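Local coordinates for UPF0237 protein SP_0238 (Streptococcus pneumoniae, PDB 1ZPV) that is of unknown function but forms a homodimer of ACT domains, a fold that in many relatives binds small regulatory molecules such as amino acids, at residues 4-10 / 76-82; 18-22 / 44-48; 25-31 / 61-66. All coordinates share one frame; numbering follows the deposited sequence. Where two conformers were deposited one is given.

All three contacts belong to a single ACT domain, in which helices 18-28 and 59-72 bury one face of a four-stranded antiparallel sheet of order 2-3-1-4 as its core. Contact 1 pairs the first strand with the last, tying the domain's ends together; both other contacts lie between its segments, and their segments alternate along the chain. Contacts 2 and 3 share helix 18-28: contact 2 sets its first turn on strand 44-53, contact 3 its last turn against helix 59-72. Centres lie about 13 Å (contacts 1 and 2), 10 Å (1 and 3) and 14 Å (2 and 3) apart. Contacts 1 and 2 also take part in the dimer; contact 3 stays within the subunit.

Contact 1. Residues 4-10 / 76-82; sequences MKAIITV and KINIQSA
Thr9 O takes the N-H of Asn78 at 2.8 Å from N to O. Ile77 adds a weak CA-H...O contact to the same oxygen, its CA 3.3 Å from Thr9 O. Thr9 N returns a bond to Asn78 O, and two residues on, Ile7 and Gln80 exchange another such pair, which zips strands 4-10 and 76-81 together antiparallel. At the end of the pairing Ala82 N reaches Lys5 O at 2.9 Å. Here a water accepts the N-H of Lys5, 2.9 Å from its N, and hydrogen-bonds Ser81 OG at 3.1 Å, bridging the strands; Ser81 OG is bonded to Ala83 N as well.

Ala6, Ile8, Val10, Ile77 and Ile79 share the face under the helices, with Ser81 at its end. Ile79 carries CG1 anti to its backbone N (chi1 -178°), laying the branch against Ala6 CB, 3.7 Å from CG1, and at a slant to Ile8 CG1. Ile8 and Ile77 stand alongside one another, their CG2 atoms 3.6 Å apart, with Phe66 resting on both. On the reverse face Thr9 OG1 lies 3.4 Å from Asn78 CB, and Gln80 turns back to give its NE2 to Ser81 O. Beyond them Asn78 packs on Asn78 of the second subunit, and Gln80 on Lys76 of that subunit.

The strand pairing therefore rests on main-chain bonds, leaving a largely hydrocarbon face for the domain core and a more polar one for the dimer.

Contact 2. Residues 18-22 / 44-48; sequences IVAGV and YFTMM
Ile18, Val19 and Val22 bring the first turn of helix 18-28 over Phe45 and Met47, the short helix and strand axes passing 10.3 Å apart at 36°, with the closest alpha carbons, CA of Val19 and CA of Met47, 7.9 Å from each other.

Met47, modelled as selenomethionine, touches all three helix residues. Its CG sits between the backbone N and the carbonyl carbon (chi1 55°), the chain runs extended from there, and a bend at chi3 (-79°) swings the methyl toward Val22. Met47 CE and Val22 CG1 then meet tip to tip at 3.8 Å. One atom back, the selenium rests against two residues: Met47 SE lies 3.9 Å from Ile18 CG2 and 4.0 Å from Val19 CA, so it touches the helix backbone itself as well as its side chains.

Phe45 meets the start of the same turn. Ile18 runs antiparallel alongside it, placing CB 3.8 Å from Phe45 CE2, with the CG2 branch of Ile18 at the ring edge and in its plane. Val19 crosses the phenylalanine nearly at a right angle, its CG2 also at the edge, 3.8 Å from Phe45 CZ.

Val10 of the neighbouring strand packs on Ile18, Val22 and Met47, and its backbone bonds that of Met47; Ile36 and Gln38 flank Met47 from strand 32-41. The opposite side of strand 44-48 faces the second subunit.

Every side-chain touch between helix and strand is apolar, so the join depends on shape and dispersion; the selenium stands where the natural protein has sulfur.

Contact 3. Residues 25-31 / 61-66; sequences KIAELGL and YLRNEF
One ammonium group, Lys25 NZ, serves two carboxylates from different helices: it bonds Glu65 OE2 at 2.6 Å across the contact and Glu28 OE2 at 2.9 Å within its own helix. This salt-bridge network links the two helices that lie on the sheet of the ACT domain. Glu65 is met on its anti side, 33° out of the carboxylate plane, whereas Glu28 is met syn and closer to plane. The OE2 atoms of Glu28 and Glu65 stand only 4.1 Å apart, which the shared lysine probably makes tolerable.

Beneath the charges the helices meet through hydrocarbon. Lys25 CG, anti to the backbone N (chi1 -173°), packs 3.9 Å from Phe66 CE2, and a bend at chi2 (61°) turns the rest of the chain towards Glu65. Leu29 lies alongside Phe66 but heads the other way, its CD1 within 3.5 Å of Phe66 CZ, and the same methyl touches Leu62. The Ile26 side chain runs nearly at right angles to that of Phe66, CG1 nearest CZ.

Helix 18-28 ends in a Schellman motif at Gly30, phi positive, with Leu31 N bonding back to Ile26 O. This brings Leu31 CD1 to the Phe66 edge, 4.4 Å from CE1.

Contact 1. Residues 4-10 / 76-82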
HETATM    1  N   MSE C   4       7.778 -21.700 -12.543  1.00 27.40           N
HETATM    2  CA  MSE C   4       8.083 -20.306 -12.310  1.00 24.37           C
HETATM    3  C   MSE C   4       6.823 -19.666 -11.755  1.00 23.36           C
HETATM    4  O   MSE C   4       5.711 -19.964 -12.231  1.00 22.06           O
HETATM    5  CB  MSE C   4       8.513 -19.625 -13.630  1.00 24.91           C
HETATM    6  CG  MSE C   4       8.781 -18.141 -13.572  1.00 23.68           C
HETATM    7 SE   MSE C   4       7.131 -17.031 -13.690  0.93 31.13          SE
HETATM    8  CE  MSE C   4       7.960 -15.457 -14.596  1.00 21.63           C
ATOM      9  N   LYS C   5       6.994 -18.798 -10.757  1.00 21.69           N
ATOM     10  CA  LYS C   5       5.907 -17.933 -10.273  1.00 20.72           C
ATOM     11  C   LYS C   5       6.529 -16.610  -9.897  1.00 19.85           C
ATOM     12  O   LYS C   5       7.654 -16.588  -9.377  1.00 18.41           O
ATOM     13  CB  LYS C   5       5.214 -18.539  -9.050  1.00 21.73           C
ATOM     14  CG  LYS C   5       3.873 -17.904  -8.699  1.00 24.21           C
ATOM     15  CD  LYS C   5       2.989 -18.841  -7.852  1.00 31.80           C
ATOM     16  CE  LYS C   5       2.116 -19.771  -8.703  1.00 35.01           C
ATOM     17  NZ  LYS C   5       1.152 -19.050  -9.624  1.00 37.34           N
ATOM     18  N   ALA C   6       5.788 -15.517 -10.133  1.00 18.38           N
ATOM     19  CA  ALA C   6       6.274 -14.170  -9.873  1.00 18.86           C
ATOM     20  C   ALA C   6       5.159 -13.197  -9.564  1.00 17.88           C
ATOM     21  O   ALA C   6       4.012 -13.419  -9.921  1.00 17.99           O
ATOM     22  CB  ALA C   6       7.082 -13.642 -11.079  1.00 18.59           C
ATOM     23  N   ILE C   7       5.526 -12.073  -8.962  1.00 18.23           N
ATOM     24  CA  ILE C   7       4.578 -11.001  -8.690  1.00 18.19           C
ATOM     25  C   ILE C   7       5.064  -9.776  -9.456  1.00 18.86           C
ATOM     26  O   ILE C   7       6.212  -9.389  -9.317  1.00 18.14           O
ATOM     27  CB  ILE C   7       4.479 -10.689  -7.165  1.00 19.11           C
ATOM     28  CG1 ILE C   7       4.036 -11.948  -6.374  1.00 17.61           C
ATOM     29  CG2 ILE C   7       3.471  -9.572  -6.928  1.00 18.29           C
ATOM     30  CD1 ILE C   7       5.197 -12.863  -5.959  1.00 21.26           C
ATOM     31  N   ILE C   8       4.191  -9.218 -10.293  1.00 18.01           N
ATOM     32  CA  ILE C   8       4.509  -8.069 -11.113  1.00 19.30           C
ATOM     33  C   ILE C   8       3.764  -6.870 -10.556  1.00 20.05           C
ATOM     34  O   ILE C   8       2.552  -6.932 -10.257  1.00 19.89           O
ATOM     35  CB  ILE C   8       4.094  -8.283 -12.589  1.00 19.62           C
ATOM     36  CG1 ILE C   8       4.834  -9.479 -13.195  1.00 19.10           C
ATOM     37  CG2 ILE C   8       4.235  -6.959 -13.436  1.00 16.97           C
ATOM     38  CD1 ILE C   8       4.466  -9.780 -14.733  1.00 21.58           C
ATOM     39  N   THR C   9       4.466  -5.765 -10.434  1.00 21.04           N
ATOM     40  CA  THR C   9       3.812  -4.579  -9.921  1.00 22.21           C
ATOM     41  C   THR C   9       4.071  -3.440 -10.889  1.00 21.63           C
ATOM     42  O   THR C   9       5.160  -3.322 -11.491  1.00 22.09           O
ATOM     43  CB  THR C   9       4.253  -4.253  -8.473  1.00 23.66           C
ATOM     44  OG1 THR C   9       5.650  -4.097  -8.433  1.00 27.41           O
ATOM     45  CG2 THR C   9       3.931  -5.406  -7.541  1.00 25.19           C
ATOM     46  N   VAL C  10       3.054  -2.612 -11.058  1.00 20.26           N
ATOM     47  CA  VAL C  10       3.095  -1.542 -12.038  1.00 20.24           C
ATOM     48  C   VAL C  10       2.606  -0.238 -11.408  1.00 20.57           C
ATOM     49  O   VAL C  10       1.594  -0.232 -10.681  1.00 19.96           O
ATOM     50  CB  VAL C  10       2.158  -1.877 -13.266  1.00 19.21           C
ATOM     51  CG1 VAL C  10       2.166  -0.724 -14.262  1.00 19.32           C
ATOM     52  CG2 VAL C  10       2.537  -3.229 -13.913  1.00 17.01           C
ATOM     53  N   LYS C  76       6.454   2.208 -14.388  1.00 19.72           N
ATOM     54  CA  LYS C  76       7.549   1.474 -13.796  1.00 19.86           C
ATOM     55  C   LYS C  76       7.047   0.071 -13.524  1.00 19.82           C
ATOM     56  O   LYS C  76       6.055  -0.094 -12.814  1.00 18.80           O
ATOM     57  CB  LYS C  76       7.983   2.169 -12.527  1.00 21.03           C
ATOM     58  CG  LYS C  76       9.326   1.684 -11.975  1.00 26.10           C
ATOM     59  CD  LYS C  76      10.503   2.178 -12.820  1.00 30.18           C
ATOM     60  CE  LYS C  76      11.779   1.477 -12.394  1.00 34.24           C
ATOM     61  NZ  LYS C  76      11.801   1.376 -10.903  1.00 37.64           N
ATOM     62  N   ILE C  77       7.701  -0.937 -14.096  1.00 18.67           N
ATOM     63  CA  ILE C  77       7.255  -2.316 -13.860  1.00 19.66           C
ATOM     64  C   ILE C  77       8.306  -3.092 -13.066  1.00 20.32           C
ATOM     65  O   ILE C  77       9.443  -3.168 -13.485  1.00 20.57           O
ATOM     66  CB  ILE C  77       6.938  -3.058 -15.152  1.00 18.69           C
ATOM     67  CG1 ILE C  77       5.874  -2.293 -15.941  1.00 17.87           C
ATOM     68  CG2 ILE C  77       6.468  -4.536 -14.816  1.00 18.33           C
ATOM     69  CD1 ILE C  77       5.564  -2.819 -17.366  1.00 16.53           C
ATOM     70  N   ASN C  78       7.898  -3.700 -11.958  1.00 20.88           N
ATOM     71  CA  ASN C  78       8.822  -4.480 -11.144  1.00 21.04           C
ATOM     72  C   ASN C  78       8.373  -5.943 -11.224  1.00 20.86           C
ATOM     73  O   ASN C  78       7.154  -6.227 -11.285  1.00 20.98           O
ATOM     74  CB  ASN C  78       8.853  -3.934  -9.700  1.00 22.18           C
ATOM     75  CG  ASN C  78       9.720  -2.642  -9.552  1.00 28.39           C
ATOM     76  OD1 ASN C  78      10.857  -2.689  -9.049  1.00 33.73           O
ATOM     77  ND2 ASN C  78       9.187  -1.506  -9.983  1.00 30.57           N
ATOM     78  N   ILE C  79       9.315  -6.872 -11.296  1.00 18.59           N
ATOM     79  CA  ILE C  79       8.943  -8.302 -11.180  1.00 19.24           C
ATOM     80  C   ILE C  79       9.794  -8.974 -10.101  1.00 20.10           C
ATOM     81  O   ILE C  79      11.013  -8.728 -10.019  1.00 20.65           O
ATOM     82  CB  ILE C  79       8.987  -9.049 -12.557  1.00 19.06           C
ATOM     83  CG1 ILE C  79       8.546 -10.526 -12.421  1.00 18.62           C
ATOM     84  CG2 ILE C  79      10.354  -8.865 -13.268  1.00 20.96           C
ATOM     85  CD1 ILE C  79       8.324 -11.231 -13.778  1.00 20.53           C
ATOM     86  N   GLN C  80       9.155  -9.809  -9.273  1.00 19.83           N
ATOM     87  CA  GLN C  80       9.822 -10.471  -8.169  1.00 19.61           C
ATOM     88  C   GLN C  80       9.483 -11.962  -8.258  1.00 19.50           C
ATOM     89  O   GLN C  80       8.302 -12.306  -8.257  1.00 19.50           O
ATOM     90  CB  GLN C  80       9.275  -9.879  -6.859  1.00 20.18           C
ATOM     91  CG  GLN C  80       9.738 -10.547  -5.586  1.00 24.80           C
ATOM     92  CD  GLN C  80      11.241 -10.420  -5.389  1.00 30.70           C
ATOM     93  OE1 GLN C  80      11.758  -9.325  -5.157  1.00 31.88           O
ATOM     94  NE2 GLN C  80      11.949 -11.546  -5.501  1.00 30.71           N
ATOM     95  N   SER C  81      10.494 -12.835  -8.315  1.00 17.43           N
ATOM     96  CA  SER C  81      10.242 -14.281  -8.247  1.00 18.54           C
ATOM     97  C   SER C  81       9.614 -14.582  -6.894  1.00 18.81           C
ATOM     98  O   SER C  81      10.089 -14.082  -5.851  1.00 19.62           O
ATOM     99  CB  SER C  81      11.553 -15.080  -8.384  1.00 17.69           C
ATOM    100  OG  SER C  81      11.275 -16.444  -8.243  1.00 18.45           O
ATOM    101  N   ALA C  82       8.616 -15.460  -6.900  1.00 19.45           N
ATOM    102  CA  ALA C  82       7.971 -15.955  -5.676  1.00 20.52           C
ATOM    103  C   ALA C  82       8.900 -16.861  -4.838  1.00 19.61           C
ATOM    104  O   ALA C  82       8.660 -17.061  -3.645  1.00 19.73           O
ATOM    105  CB  ALA C  82       6.705 -16.718  -6.043  1.00 21.81           C
TER
HETATM  106  O   HOH W   1       9.693 -18.603  -9.752  1.00 21.12           O

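Contact 2. Residues 18-22 / 44-48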
ATOM      1  N   ILE C  18      -2.910   0.896 -20.023  1.00 17.44           N
ATOM      2  CA  ILE C  18      -1.940   0.129 -19.208  1.00 17.36           C
ATOM      3  C   ILE C  18      -2.318  -1.340 -19.034  1.00 16.65           C
ATOM      4  O   ILE C  18      -1.490  -2.229 -19.267  1.00 16.77           O
ATOM      5  CB  ILE C  18      -1.614   0.814 -17.837  1.00 17.10           C
ATOM      6  CG1 ILE C  18      -1.035   2.232 -18.053  1.00 17.52           C
ATOM      7  CG2 ILE C  18      -0.615  -0.035 -17.005  1.00 17.20           C
ATOM      8  CD1 ILE C  18       0.096   2.276 -19.166  1.00 19.55           C
ATOM      9  N   VAL C  19      -3.556  -1.598 -18.625  1.00 16.35           N
ATOM     10  CA  VAL C  19      -4.032  -2.977 -18.483  1.00 16.34           C
ATOM     11  C   VAL C  19      -3.835  -3.792 -19.768  1.00 16.07           C
ATOM     12  O   VAL C  19      -3.343  -4.922 -19.728  1.00 16.72           O
ATOM     13  CB  VAL C  19      -5.495  -3.049 -18.072  1.00 16.74           C
ATOM     14  CG1 VAL C  19      -5.931  -4.525 -18.053  1.00 14.82           C
ATOM     15  CG2 VAL C  19      -5.654  -2.410 -16.655  1.00 15.23           C
ATOM     16  N   ALA C  20      -4.213  -3.214 -20.905  1.00 15.27           N
ATOM     17  CA  ALA C  20      -4.015  -3.903 -22.179  1.00 15.73           C
ATOM     18  C   ALA C  20      -2.533  -4.140 -22.486  1.00 15.95           C
ATOM     19  O   ALA C  20      -2.151  -5.220 -22.955  1.00 15.67           O
ATOM     20  CB  ALA C  20      -4.678  -3.139 -23.308  1.00 15.77           C
ATOM     21  N   GLY C  21      -1.698  -3.120 -22.238  1.00 16.07           N
ATOM     22  CA  GLY C  21      -0.270  -3.229 -22.608  1.00 16.60           C
ATOM     23  C   GLY C  21       0.387  -4.315 -21.757  1.00 15.86           C
ATOM     24  O   GLY C  21       1.092  -5.177 -22.258  1.00 16.39           O
ATOM     25  N   VAL C  22       0.140  -4.267 -20.455  1.00 16.34           N
ATOM     26  CA  VAL C  22       0.831  -5.148 -19.522  1.00 15.79           C
ATOM     27  C   VAL C  22       0.308  -6.589 -19.665  1.00 16.20           C
ATOM     28  O   VAL C  22       1.104  -7.516 -19.769  1.00 14.70           O
ATOM     29  CB  VAL C  22       0.754  -4.604 -18.060  1.00 16.30           C
ATOM     30  CG1 VAL C  22       1.318  -5.629 -17.061  1.00 17.24           C
ATOM     31  CG2 VAL C  22       1.573  -3.332 -17.928  1.00 13.26           C
ATOM     32  N   TYR C  44      -1.834   8.188  -8.929  1.00 20.13           N
ATOM     33  CA  TYR C  44      -1.194   7.131  -9.743  1.00 19.80           C
ATOM     34  C   TYR C  44      -2.158   5.982 -10.055  1.00 19.55           C
ATOM     35  O   TYR C  44      -3.113   5.750  -9.321  1.00 19.08           O
ATOM     36  CB  TYR C  44       0.052   6.597  -8.998  1.00 18.89           C
ATOM     37  CG  TYR C  44       0.976   7.711  -8.599  1.00 20.39           C
ATOM     38  CD1 TYR C  44       1.775   8.355  -9.528  1.00 22.83           C
ATOM     39  CD2 TYR C  44       0.998   8.164  -7.282  1.00 23.50           C
ATOM     40  CE1 TYR C  44       2.589   9.419  -9.149  1.00 24.06           C
ATOM     41  CE2 TYR C  44       1.789   9.195  -6.901  1.00 26.07           C
ATOM     42  CZ  TYR C  44       2.584   9.817  -7.823  1.00 25.94           C
ATOM     43  OH  TYR C  44       3.343  10.842  -7.373  1.00 25.72           O
ATOM     44  N   PHE C  45      -1.915   5.304 -11.175  1.00 19.53           N
ATOM     45  CA  PHE C  45      -2.606   4.089 -11.527  1.00 20.07           C
ATOM     46  C   PHE C  45      -1.669   2.956 -11.187  1.00 19.56           C
ATOM     47  O   PHE C  45      -0.485   3.013 -11.516  1.00 20.32           O
ATOM     48  CB  PHE C  45      -2.948   4.039 -13.027  1.00 20.83           C
ATOM     49  CG  PHE C  45      -3.597   2.746 -13.423  1.00 22.05           C
ATOM     50  CD1 PHE C  45      -4.878   2.432 -12.951  1.00 24.91           C
ATOM     51  CD2 PHE C  45      -2.924   1.811 -14.219  1.00 22.79           C
ATOM     52  CE1 PHE C  45      -5.480   1.229 -13.280  1.00 24.45           C
ATOM     53  CE2 PHE C  45      -3.558   0.558 -14.558  1.00 20.51           C
ATOM     54  CZ  PHE C  45      -4.805   0.287 -14.082  1.00 23.18           C
ATOM     55  N   THR C  46      -2.179   1.938 -10.505  1.00 19.17           N
ATOM     56  CA  THR C  46      -1.347   0.833 -10.093  1.00 18.53           C
ATOM     57  C   THR C  46      -2.003  -0.508 -10.446  1.00 19.76           C
ATOM     58  O   THR C  46      -3.226  -0.617 -10.492  1.00 17.96           O
ATOM     59  CB  THR C  46      -1.082   0.853  -8.591  1.00 19.86           C
ATOM     60  OG1 THR C  46      -2.259   0.424  -7.905  1.00 20.10           O
ATOM     61  CG2 THR C  46      -0.679   2.277  -8.112  1.00 18.21           C
HETATM   62  N   MSE C  47      -1.193  -1.503 -10.768  1.00 19.25           N
HETATM   63  CA  MSE C  47      -1.787  -2.842 -10.901  1.00 21.77           C
HETATM   64  C   MSE C  47      -0.798  -3.824 -10.361  1.00 21.45           C
HETATM   65  O   MSE C  47       0.397  -3.517 -10.243  1.00 21.57           O
HETATM   66  CB  MSE C  47      -2.213  -3.172 -12.347  1.00 22.91           C
HETATM   67  CG  MSE C  47      -1.175  -3.041 -13.343  1.00 27.31           C
HETATM   68 SE   MSE C  47      -1.819  -3.280 -15.179  0.90 35.29          SE
HETATM   69  CE  MSE C  47      -1.904  -4.991 -15.224  1.00 26.25           C
HETATM   70  N   MSE C  48      -1.295  -4.988 -10.005  1.00 22.44           N
HETATM   71  CA  MSE C  48      -0.430  -6.056  -9.573  1.00 24.56           C
HETATM   72  C   MSE C  48      -0.951  -7.345 -10.162  1.00 22.85           C
HETATM   73  O   MSE C  48      -2.178  -7.504 -10.335  1.00 22.37           O
HETATM   74  CB  MSE C  48      -0.366  -6.078  -8.055  1.00 26.55           C
HETATM   75  CG  MSE C  48       0.423  -4.887  -7.499  1.00 34.97           C
HETATM   76 SE   MSE C  48       0.777  -5.005  -5.612  0.70 51.46          SE
HETATM   77  CE  MSE C  48       2.261  -3.917  -5.438  1.00 47.72           C
TER

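Contact 3. Residues 25-31 / 61-66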
ATOM      1  N   LYS C  25       1.725  -7.950 -22.914  1.00 15.48           N
ATOM      2  CA  LYS C  25       3.151  -8.327 -22.743  1.00 16.70           C
ATOM      3  C   LYS C  25       3.332  -9.669 -22.010  1.00 16.95           C
ATOM      4  O   LYS C  25       4.140 -10.523 -22.420  1.00 17.31           O
ATOM      5  CB  LYS C  25       3.895  -7.228 -21.969  1.00 15.48           C
ATOM      6  CG  LYS C  25       5.411  -7.442 -21.890  1.00 17.70           C
ATOM      7  CD  LYS C  25       6.033  -7.453 -23.276  1.00 17.68           C
ATOM      8  CE  LYS C  25       7.545  -7.618 -23.186  1.00 22.29           C
ATOM      9  NZ  LYS C  25       8.125  -7.500 -24.556  1.00 22.40           N
ATOM     10  N   ILE C  26       2.584  -9.843 -20.920  1.00 16.85           N
ATOM     11  CA  ILE C  26       2.595 -11.119 -20.164  1.00 17.37           C
ATOM     12  C   ILE C  26       2.251 -12.323 -21.077  1.00 17.46           C
ATOM     13  O   ILE C  26       2.942 -13.346 -21.059  1.00 17.81           O
ATOM     14  CB  ILE C  26       1.654 -11.035 -18.943  1.00 17.54           C
ATOM     15  CG1 ILE C  26       2.135  -9.997 -17.924  1.00 17.61           C
ATOM     16  CG2 ILE C  26       1.446 -12.380 -18.277  1.00 17.02           C
ATOM     17  CD1 ILE C  26       1.060  -9.744 -16.845  1.00 16.35           C
ATOM     18  N   ALA C  27       1.200 -12.200 -21.887  1.00 18.25           N
ATOM     19  CA  ALA C  27       0.828 -13.250 -22.840  1.00 18.86           C
ATOM     20  C   ALA C  27       1.912 -13.460 -23.944  1.00 19.90           C
ATOM     21  O   ALA C  27       2.220 -14.599 -24.283  1.00 19.20           O
ATOM     22  CB  ALA C  27      -0.539 -12.944 -23.467  1.00 17.01           C
ATOM     23  N   GLU C  28       2.509 -12.377 -24.448  1.00 21.22           N
ATOM     24  CA  GLU C  28       3.603 -12.474 -25.452  1.00 23.19           C
ATOM     25  C   GLU C  28       4.785 -13.276 -24.910  1.00 22.65           C
ATOM     26  O   GLU C  28       5.423 -14.068 -25.627  1.00 23.55           O
ATOM     27  CB  GLU C  28       4.071 -11.083 -25.933  1.00 24.41           C
ATOM     28  CG  GLU C  28       5.357 -11.104 -26.831  1.00 27.76           C
ATOM     29  CD  GLU C  28       6.285  -9.877 -26.593  1.00 32.99           C
ATOM     30  OE1 GLU C  28       6.084  -8.840 -27.275  1.00 35.82           O
ATOM     31  OE2 GLU C  28       7.192  -9.939 -25.724  1.00 30.33           O
ATOM     32  N   LEU C  29       5.053 -13.100 -23.620  1.00 21.28           N
ATOM     33  CA  LEU C  29       6.109 -13.830 -22.946  1.00 20.78           C
ATOM     34  C   LEU C  29       5.736 -15.261 -22.582  1.00 20.24           C
ATOM     35  O   LEU C  29       6.542 -15.952 -21.968  1.00 21.10           O
ATOM     36  CB  LEU C  29       6.530 -13.063 -21.688  1.00 20.33           C
ATOM     37  CG  LEU C  29       7.299 -11.742 -21.971  1.00 20.66           C
ATOM     38  CD1 LEU C  29       7.345 -10.981 -20.681  1.00 18.55           C
ATOM     39  CD2 LEU C  29       8.719 -11.891 -22.563  1.00 19.85           C
ATOM     40  N   GLY C  30       4.510 -15.655 -22.945  1.00 19.62           N
ATOM     41  CA  GLY C  30       3.947 -16.979 -22.691  1.00 19.58           C
ATOM     42  C   GLY C  30       3.711 -17.266 -21.214  1.00 19.96           C
ATOM     43  O   GLY C  30       3.762 -18.436 -20.804  1.00 19.43           O
ATOM     44  N   LEU C  31       3.443 -16.223 -20.420  1.00 17.51           N
ATOM     45  CA  LEU C  31       3.205 -16.407 -18.987  1.00 18.07           C
ATOM     46  C   LEU C  31       1.690 -16.447 -18.705  1.00 18.10           C
ATOM     47  O   LEU C  31       0.902 -15.805 -19.420  1.00 16.92           O
ATOM     48  CB  LEU C  31       3.898 -15.337 -18.147  1.00 17.75           C
ATOM     49  CG  LEU C  31       5.393 -15.101 -18.388  1.00 17.91           C
ATOM     50  CD1 LEU C  31       5.837 -13.852 -17.616  1.00 18.08           C
ATOM     51  CD2 LEU C  31       6.202 -16.327 -17.973  1.00 18.32           C
ATOM     52  N   TYR C  61      16.644 -11.674 -17.536  1.00 17.61           N
ATOM     53  CA  TYR C  61      16.007 -11.227 -18.773  1.00 18.15           C
ATOM     54  C   TYR C  61      14.647 -10.581 -18.522  1.00 18.18           C
ATOM     55  O   TYR C  61      14.376  -9.473 -19.033  1.00 18.50           O
ATOM     56  CB  TYR C  61      15.871 -12.393 -19.774  1.00 19.38           C
ATOM     57  CG  TYR C  61      15.069 -12.019 -20.981  1.00 19.75           C
ATOM     58  CD1 TYR C  61      15.503 -11.009 -21.871  1.00 20.86           C
ATOM     59  CD2 TYR C  61      13.856 -12.635 -21.235  1.00 22.18           C
ATOM     60  CE1 TYR C  61      14.726 -10.660 -22.996  1.00 20.96           C
ATOM     61  CE2 TYR C  61      13.086 -12.265 -22.317  1.00 24.03           C
ATOM     62  CZ  TYR C  61      13.533 -11.301 -23.195  1.00 24.64           C
ATOM     63  OH  TYR C  61      12.715 -10.990 -24.268  1.00 28.59           O
ATOM     64  N   LEU C  62      13.807 -11.237 -17.720  1.00 16.86           N
ATOM     65  CA  LEU C  62      12.431 -10.703 -17.475  1.00 17.88           C
ATOM     66  C   LEU C  62      12.391  -9.325 -16.812  1.00 17.85           C
ATOM     67  O   LEU C  62      11.537  -8.459 -17.148  1.00 16.93           O
ATOM     68  CB  LEU C  62      11.564 -11.689 -16.676  1.00 16.53           C
ATOM     69  CG  LEU C  62      11.291 -13.047 -17.351  1.00 16.72           C
ATOM     70  CD1 LEU C  62      10.633 -14.010 -16.344  1.00 20.35           C
ATOM     71  CD2 LEU C  62      10.448 -12.936 -18.647  1.00 16.71           C
ATOM     72  N   ARG C  63      13.290  -9.122 -15.860  1.00 17.96           N
ATOM     73  CA  ARG C  63      13.353  -7.856 -15.149  1.00 19.25           C
ATOM     74  C   ARG C  63      13.695  -6.775 -16.164  1.00 18.69           C
ATOM     75  O   ARG C  63      13.025  -5.739 -16.229  1.00 18.71           O
ATOM     76  CB  ARG C  63      14.363  -7.900 -14.002  0.60 20.41           C
ATOM     77  CG  ARG C  63      13.937  -8.790 -12.855  0.60 21.50           C
ATOM     78  CD  ARG C  63      14.819  -8.634 -11.620  0.60 28.29           C
ATOM     79  NE  ARG C  63      16.135  -9.271 -11.758  0.60 30.87           N
ATOM     80  CZ  ARG C  63      17.246  -8.640 -12.150  0.60 32.56           C
ATOM     81  NH1 ARG C  63      17.206  -7.345 -12.452  0.60 34.45           N
ATOM     82  NH2 ARG C  63      18.401  -9.297 -12.238  0.60 31.31           N
ATOM     83  N   ASN C  64      14.725  -7.032 -16.968  1.00 18.27           N
ATOM     84  CA  ASN C  64      15.131  -6.076 -17.998  1.00 19.32           C
ATOM     85  C   ASN C  64      14.036  -5.826 -19.018  1.00 18.08           C
ATOM     86  O   ASN C  64      13.789  -4.683 -19.398  1.00 17.70           O
ATOM     87  CB  ASN C  64      16.404  -6.534 -18.725  1.00 18.49           C
ATOM     88  CG  ASN C  64      17.681  -6.159 -17.947  1.00 23.84           C
ATOM     89  OD1 ASN C  64      17.621  -5.520 -16.899  1.00 24.78           O
ATOM     90  ND2 ASN C  64      18.825  -6.588 -18.454  1.00 27.25           N
ATOM     91  N   GLU C  65      13.426  -6.901 -19.488  1.00 17.68           N
ATOM     92  CA  GLU C  65      12.376  -6.811 -20.511  1.00 18.19           C
ATOM     93  C   GLU C  65      11.129  -6.060 -20.020  1.00 18.15           C
ATOM     94  O   GLU C  65      10.582  -5.214 -20.755  1.00 18.74           O
ATOM     95  CB  GLU C  65      12.025  -8.204 -21.006  1.00 18.64           C
ATOM     96  CG  GLU C  65      10.958  -8.242 -22.054  1.00 22.43           C
ATOM     97  CD  GLU C  65      11.476  -7.946 -23.461  1.00 23.60           C
ATOM     98  OE1 GLU C  65      12.651  -7.528 -23.650  1.00 24.85           O
ATOM     99  OE2 GLU C  65      10.668  -8.155 -24.376  1.00 27.57           O
ATOM    100  N   PHE C  66      10.699  -6.326 -18.784  1.00 17.49           N
ATOM    101  CA  PHE C  66       9.555  -5.601 -18.222  1.00 18.94           C
ATOM    102  C   PHE C  66       9.839  -4.106 -17.991  1.00 18.71           C
ATOM    103  O   PHE C  66       8.991  -3.264 -18.269  1.00 18.61           O
ATOM    104  CB  PHE C  66       9.034  -6.305 -16.956  1.00 18.85           C
ATOM    105  CG  PHE C  66       8.049  -7.422 -17.254  1.00 18.36           C
ATOM    106  CD1 PHE C  66       8.341  -8.739 -16.946  1.00 20.65           C
ATOM    107  CD2 PHE C  66       6.830  -7.144 -17.839  1.00 16.34           C
ATOM    108  CE1 PHE C  66       7.381  -9.767 -17.204  1.00 20.25           C
ATOM    109  CE2 PHE C  66       5.894  -8.140 -18.114  1.00 20.73           C
ATOM    110  CZ  PHE C  66       6.157  -9.445 -17.810  1.00 20.47           C
TER